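Probable transcriptional regulator (PDB 4GHJ) probably binds DNA through a helix-turn-helix domain of the XRE family and regulates transcription, and forms a two-chain assembly in the crystal. Local coordinates at residues B[72-75]-B[76-80]; B[91-95]-B[96-100]. One frame throughout, in Å; residues are numbered along the deposited sequence. Where two conformers were deposited one is given.

Interaction 1. Residues B[72-75]-B[76-80]; sequences GKVQ and LDIMI
V74 and I78 meet through methyl groups just before and within the first turn of helix 76-85. V74 CG2 lies 3.6 Å from I78 CG2. The same methyl reaches the start of the M79 side chain, with V74 CG2 4.1 Å from M79 CB. V74 can do this because CG2 stands anti to its own backbone N, beside the carbonyl carbon, while CG1 takes the position between the two (chi1 65°). I78 offers the branch that is likewise anti to its N, and its longer arm, CG1 with CD1, leads away from V74.

Q75 holds the N-cap position, right before the helix. M79 N donates to the backbone O of Q75 at 3.0 Å, with an N-H...O angle of 160°. In the conformer described, the end of the Q75 side chain leads away from the helix. The closest side-chain approach to D77 is Q75 CB to D77 OD1, 3.5 Å.

Further out, G72 ends helix 63-69 in a Schellman motif with positive phi (92°). V74 also packs on A69 of that helix, and I78 on T65. On the other subunit, L76 meets V74 and M79, and Q75 meets its counterpart.

The contact thus joins helix 63-69 to helix 76-85 within the helix-turn-helix family region. The bond from M79 N to Q75 O is an ordinary helical backbone bond. Beside it, the methyl packing of V74 on I78 and on M79 CB holds the loop against the first turn by apolar contact.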
ATOM      1  N   GLY B  72       2.768  -9.620  -4.681  1.00 23.15           N
ATOM      2  CA  GLY B  72       1.692  -8.936  -3.916  1.00 24.54           C
ATOM      3  C   GLY B  72       1.770  -9.160  -2.401  1.00 25.47           C
ATOM      4  O   GLY B  72       0.843  -8.778  -1.662  1.00 26.86           O
ATOM      5  N   LYS B  73       2.873  -9.751  -1.935  1.00 22.37           N
ATOM      6  CA  LYS B  73       3.038 -10.084  -0.516  1.00 22.95           C
ATOM      7  C   LYS B  73       4.034  -9.101   0.045  1.00 21.94           C
ATOM      8  O   LYS B  73       5.231  -9.246  -0.135  1.00 18.69           O
ATOM      9  CB  LYS B  73       3.507 -11.532  -0.366  1.00 25.88           C
ATOM     10  CG  LYS B  73       2.585 -12.520  -1.113  1.00 29.73           C
ATOM     11  CD  LYS B  73       3.072 -13.957  -1.040  1.00 35.30           C
ATOM     12  CE  LYS B  73       2.121 -14.881  -1.805  1.00 38.53           C
ATOM     13  NZ  LYS B  73       2.509 -16.308  -1.754  1.00 40.54           N
ATOM     14  N   VAL B  74       3.532  -8.058   0.686  1.00 21.37           N
ATOM     15  CA  VAL B  74       4.417  -6.998   1.136  1.00 20.54           C
ATOM     16  C   VAL B  74       3.721  -6.110   2.175  1.00 21.46           C
ATOM     17  O   VAL B  74       2.487  -5.953   2.139  1.00 21.31           O
ATOM     18  CB  VAL B  74       4.879  -6.123  -0.110  1.00 20.02           C
ATOM     19  CG1 VAL B  74       3.697  -5.376  -0.753  1.00 22.69           C
ATOM     20  CG2 VAL B  74       5.987  -5.123   0.243  1.00 18.67           C
ATOM     21  N   GLN B  75       4.513  -5.586   3.116  0.50 21.27           N
ATOM     22  CA  GLN B  75       4.046  -4.650   4.129  0.50 21.50           C
ATOM     23  C   GLN B  75       4.087  -3.263   3.522  0.50 21.00           C
ATOM     24  O   GLN B  75       4.917  -2.999   2.653  0.50 21.64           O
ATOM     25  CB  GLN B  75       4.966  -4.669   5.350  0.50 22.93           C
ATOM     26  CG  GLN B  75       4.973  -5.984   6.097  0.50 25.67           C
ATOM     27  CD  GLN B  75       3.609  -6.329   6.679  0.50 28.92           C
ATOM     28  OE1 GLN B  75       3.099  -5.634   7.555  0.50 30.00           O
ATOM     29  NE2 GLN B  75       3.035  -7.428   6.216  0.50 29.35           N
ATOM     30  N   LEU B  76       3.229  -2.370   4.006  1.00 20.58           N
ATOM     31  CA  LEU B  76       3.181  -0.993   3.499  1.00 21.63           C
ATOM     32  C   LEU B  76       4.541  -0.248   3.513  1.00 20.82           C
ATOM     33  O   LEU B  76       4.925   0.394   2.518  1.00 17.74           O
ATOM     34  CB  LEU B  76       2.139  -0.174   4.274  1.00 21.70           C
ATOM     35  CG  LEU B  76       1.995   1.321   3.948  1.00 19.38           C
ATOM     36  CD1 LEU B  76       1.580   1.499   2.478  1.00 21.99           C
ATOM     37  CD2 LEU B  76       0.958   1.956   4.880  1.00 22.27           C
ATOM     38  N   ASP B  77       5.270  -0.323   4.625  1.00 21.04           N
ATOM     39  CA  ASP B  77       6.528   0.415   4.702  1.00 22.58           C
ATOM     40  C   ASP B  77       7.552  -0.123   3.673  1.00 23.06           C
ATOM     41  O   ASP B  77       8.330   0.649   3.092  1.00 24.47           O
ATOM     42  CB  ASP B  77       7.109   0.433   6.126  1.00 23.48           C
ATOM     43  CG  ASP B  77       7.535  -0.947   6.628  1.00 29.90           C
ATOM     44  OD1 ASP B  77       6.830  -1.945   6.392  1.00 33.93           O
ATOM     45  OD2 ASP B  77       8.595  -1.028   7.296  1.00 38.92           O
ATOM     46  N   ILE B  78       7.523  -1.431   3.444  1.00 24.04           N
ATOM     47  CA  ILE B  78       8.430  -2.071   2.495  1.00 23.86           C
ATOM     48  C   ILE B  78       8.061  -1.710   1.066  1.00 25.07           C
ATOM     49  O   ILE B  78       8.952  -1.487   0.244  1.00 23.59           O
ATOM     50  CB  ILE B  78       8.440  -3.597   2.658  1.00 25.03           C
ATOM     51  CG1 ILE B  78       8.969  -3.978   4.048  1.00 27.04           C
ATOM     52  CG2 ILE B  78       9.226  -4.253   1.488  1.00 23.92           C
ATOM     53  CD1 ILE B  78      10.306  -3.377   4.420  1.00 33.20           C
HETATM   54  N   MSE B  79       6.757  -1.641   0.773  1.00 19.81           N
HETATM   55  CA  MSE B  79       6.301  -1.215  -0.544  1.00 20.10           C
HETATM   56  C   MSE B  79       6.787   0.221  -0.828  1.00 20.64           C
HETATM   57  O   MSE B  79       7.267   0.498  -1.922  1.00 17.70           O
HETATM   58  CB  MSE B  79       4.780  -1.298  -0.698  1.00 20.59           C
HETATM   59  CG  MSE B  79       4.312  -1.015  -2.136  1.00 24.66           C
HETATM   60 SE   MSE B  79       2.388  -1.167  -2.409  1.00 26.46          SE
HETATM   61  CE  MSE B  79       1.826   0.447  -1.429  1.00 25.38           C
ATOM     62  N   ILE B  80       6.703   1.089   0.179  1.00 19.55           N
ATOM     63  CA  ILE B  80       7.154   2.492   0.067  1.00 20.20           C
ATOM     64  C   ILE B  80       8.663   2.572  -0.193  1.00 20.70           C
ATOM     65  O   ILE B  80       9.099   3.347  -1.040  1.00 21.06           O
ATOM     66  CB  ILE B  80       6.731   3.315   1.290  1.00 20.19           C
ATOM     67  CG1 ILE B  80       5.205   3.452   1.311  1.00 21.02           C
ATOM     68  CG2 ILE B  80       7.412   4.689   1.282  1.00 21.54           C
ATOM     69  CD1 ILE B  80       4.614   4.064   2.602  1.00 21.64           C
TER

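Interaction 2. Residues B[91-95]-B[96-100]; sequences QIDLF and IPKQE
I96 donates its backbone N-H to I92 O, closing the turn formed by residues 92-95. The I96 N to I92 O distance is 3.1 Å and the N-H...O angle is 166°. I92 O also accepts from F95 N at 2.9 Å, so two amides grip this one oxygen.

The side chains of I96 and F95 run at a slant to each other. In the conformer described, F95 CD2 lies 3.8 Å from I96 CG1, and F95 CG is anti to its backbone N (chi1 -177°). I96 CG1 is beside its own N, which also brings it close to the F95 carbonyl. F95 packs on L76 of the second subunit, and I96 on I37 of that subunit.

D93 meets the chain beyond I96 through its backbone. P97 CA makes a CA-H...O contact with D93 O at 3.3 Å. The D93 carboxylate forms a salt bridge to R40 of the second subunit. K98 NZ is 5.2 Å from D93 OD2, not in contact, so any attraction between them is probably weak.

P97 has no N-H to offer D93 O, so the backbone bonding between the two segments stops at I96 and the chain leaves the turn as an extended tail.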
ATOM      1  N   GLN B  91       3.887   8.317  -6.236  1.00 29.22           N
ATOM      2  CA  GLN B  91       2.804   7.432  -6.635  1.00 27.42           C
ATOM      3  C   GLN B  91       1.987   6.961  -5.423  1.00 24.92           C
ATOM      4  O   GLN B  91       0.836   6.584  -5.581  1.00 24.54           O
ATOM      5  CB  GLN B  91       3.351   6.221  -7.391  1.00 28.24           C
ATOM      6  CG  GLN B  91       3.870   6.558  -8.778  1.00 32.43           C
ATOM      7  CD  GLN B  91       2.742   6.861  -9.754  1.00 38.73           C
ATOM      8  OE1 GLN B  91       1.806   6.054  -9.944  1.00 34.38           O
ATOM      9  NE2 GLN B  91       2.818   8.029 -10.378  1.00 42.69           N
ATOM     10  N   ILE B  92       2.563   6.994  -4.211  1.00 24.18           N
ATOM     11  CA  ILE B  92       1.814   6.551  -3.025  1.00 23.20           C
ATOM     12  C   ILE B  92       0.555   7.405  -2.849  1.00 22.43           C
ATOM     13  O   ILE B  92      -0.434   6.945  -2.283  1.00 24.32           O
ATOM     14  CB  ILE B  92       2.678   6.518  -1.713  1.00 24.23           C
ATOM     15  CG1 ILE B  92       2.007   5.640  -0.635  1.00 23.23           C
ATOM     16  CG2 ILE B  92       2.963   7.933  -1.186  1.00 24.64           C
ATOM     17  CD1 ILE B  92       1.917   4.106  -0.976  1.00 25.91           C
ATOM     18  N   ASP B  93       0.586   8.635  -3.354  1.00 24.39           N
ATOM     19  CA  ASP B  93      -0.584   9.544  -3.291  1.00 25.64           C
ATOM     20  C   ASP B  93      -1.755   9.082  -4.189  1.00 26.87           C
ATOM     21  O   ASP B  93      -2.876   9.618  -4.081  1.00 27.94           O
ATOM     22  CB  ASP B  93      -0.184  10.955  -3.658  1.00 27.84           C
ATOM     23  CG  ASP B  93       0.755  11.601  -2.638  1.00 31.81           C
ATOM     24  OD1 ASP B  93       1.040  11.054  -1.537  1.00 28.87           O
ATOM     25  OD2 ASP B  93       1.216  12.694  -2.964  1.00 33.93           O
ATOM     26  N   LEU B  94      -1.488   8.125  -5.087  1.00 26.13           N
ATOM     27  CA  LEU B  94      -2.529   7.495  -5.914  1.00 27.40           C
ATOM     28  C   LEU B  94      -3.001   6.152  -5.243  1.00 28.81           C
ATOM     29  O   LEU B  94      -3.953   5.515  -5.713  1.00 34.28           O
ATOM     30  CB  LEU B  94      -2.026   7.270  -7.346  1.00 28.22           C
ATOM     31  CG  LEU B  94      -1.398   8.513  -8.020  1.00 30.89           C
ATOM     32  CD1 LEU B  94      -0.930   8.232  -9.456  1.00 33.21           C
ATOM     33  CD2 LEU B  94      -2.386   9.627  -8.040  1.00 37.35           C
ATOM     34  N   PHE B  95      -2.313   5.723  -4.188  0.50 27.62           N
ATOM     35  CA  PHE B  95      -2.719   4.534  -3.431  0.50 28.28           C
ATOM     36  C   PHE B  95      -3.733   5.006  -2.369  0.50 26.82           C
ATOM     37  O   PHE B  95      -4.823   4.455  -2.258  0.50 27.70           O
ATOM     38  CB  PHE B  95      -1.509   3.828  -2.815  0.50 28.09           C
ATOM     39  CG  PHE B  95      -1.852   2.561  -2.077  0.50 30.84           C
ATOM     40  CD1 PHE B  95      -2.276   1.435  -2.765  0.50 33.96           C
ATOM     41  CD2 PHE B  95      -1.719   2.489  -0.694  0.50 30.09           C
ATOM     42  CE1 PHE B  95      -2.598   0.269  -2.085  0.50 35.89           C
ATOM     43  CE2 PHE B  95      -2.026   1.320  -0.008  0.50 32.41           C
ATOM     44  CZ  PHE B  95      -2.467   0.213  -0.704  0.50 36.27           C
ATOM     45  N   ILE B  96      -3.358   6.026  -1.597  1.00 24.96           N
ATOM     46  CA  ILE B  96      -4.283   6.668  -0.658  1.00 23.98           C
ATOM     47  C   ILE B  96      -4.053   8.175  -0.755  1.00 22.18           C
ATOM     48  O   ILE B  96      -3.051   8.686  -0.221  1.00 22.22           O
ATOM     49  CB  ILE B  96      -4.162   6.220   0.822  1.00 23.03           C
ATOM     50  CG1 ILE B  96      -4.353   4.722   0.981  1.00 29.64           C
ATOM     51  CG2 ILE B  96      -5.245   6.883   1.632  1.00 25.53           C
ATOM     52  CD1 ILE B  96      -4.486   4.302   2.434  1.00 33.03           C
ATOM     53  N   PRO B  97      -4.957   8.905  -1.435  1.00 23.48           N
ATOM     54  CA  PRO B  97      -4.757  10.346  -1.515  1.00 23.66           C
ATOM     55  C   PRO B  97      -4.859  11.102  -0.182  1.00 23.74           C
ATOM     56  O   PRO B  97      -5.406  10.602   0.808  1.00 22.77           O
ATOM     57  CB  PRO B  97      -5.894  10.821  -2.453  1.00 26.11           C
ATOM     58  CG  PRO B  97      -6.407   9.579  -3.143  1.00 27.02           C
ATOM     59  CD  PRO B  97      -6.181   8.479  -2.140  1.00 26.31           C
ATOM     60  N   LYS B  98      -4.302  12.299  -0.158  1.00 24.01           N
ATOM     61  CA  LYS B  98      -4.415  13.152   0.999  1.00 27.16           C
ATOM     62  C   LYS B  98      -5.912  13.346   1.209  1.00 28.50           C
ATOM     63  O   LYS B  98      -6.677  13.327   0.257  1.00 27.35           O
ATOM     64  CB  LYS B  98      -3.703  14.497   0.766  1.00 30.75           C
ATOM     65  CG  LYS B  98      -2.203  14.339   0.597  1.00 34.89           C
ATOM     66  CD  LYS B  98      -1.459  15.667   0.474  1.00 42.68           C
ATOM     67  CE  LYS B  98       0.039  15.420   0.275  1.00 45.22           C
ATOM     68  NZ  LYS B  98       0.835  16.682   0.294  1.00 51.69           N
ATOM     69  N   GLN B  99      -6.327  13.481   2.457  1.00 31.22           N
ATOM     70  CA  GLN B  99      -7.740  13.643   2.792  1.00 33.46           C
ATOM     71  C   GLN B  99      -7.965  14.969   3.532  1.00 37.72           C
ATOM     72  O   GLN B  99      -7.132  15.386   4.342  1.00 39.00           O
ATOM     73  CB  GLN B  99      -8.190  12.488   3.703  1.00 32.69           C
ATOM     74  CG  GLN B  99      -7.929  11.058   3.159  1.00 28.22           C
ATOM     75  CD  GLN B  99      -8.819  10.698   1.962  1.00 30.98           C
ATOM     76  OE1 GLN B  99     -10.022  10.966   1.968  1.00 35.77           O
ATOM     77  NE2 GLN B  99      -8.231  10.063   0.947  1.00 25.55           N
ATOM     78  N   GLU B 100      -9.074  15.637   3.243  1.00 39.39           N
ATOM     79  CA  GLU B 100      -9.424  16.861   3.970  1.00 44.81           C
ATOM     80  C   GLU B 100     -10.162  16.455   5.247  1.00 45.22           C
ATOM     81  O   GLU B 100     -10.492  15.295   5.419  1.00 42.01           O
ATOM     82  CB  GLU B 100     -10.307  17.770   3.117  1.00 48.35           C
ATOM     83  CG  GLU B 100      -9.654  18.209   1.810  1.00 52.51           C
ATOM     84  CD  GLU B 100     -10.516  19.163   0.999  1.00 62.84           C
ATOM     85  OE1 GLU B 100     -11.624  19.529   1.461  1.00 70.02           O
ATOM     86  OE2 GLU B 100     -10.077  19.559  -0.106  1.00 70.00           O
TER

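Overall arrangement
Interactions 1 and 2 come in series along the chain, with centres about 16 Å apart. The centre of interaction 1 is about 6 Å, and that of interaction 2 about 15 Å, from the centre of the chain. Their edges meet through I92, which packs on helix 76-85: M79 CE is 3.7 Å from I92 CD1, and I80 CG1 is 4.1 Å from the same I92 CD1. In the conformer described, M79 CE is 4.2 Å from F95 CD2. Both contacts touch the second subunit. L76 of the second subunit is a shared partner, meeting V74 and M79 from interaction 1 and F95 from interaction 2.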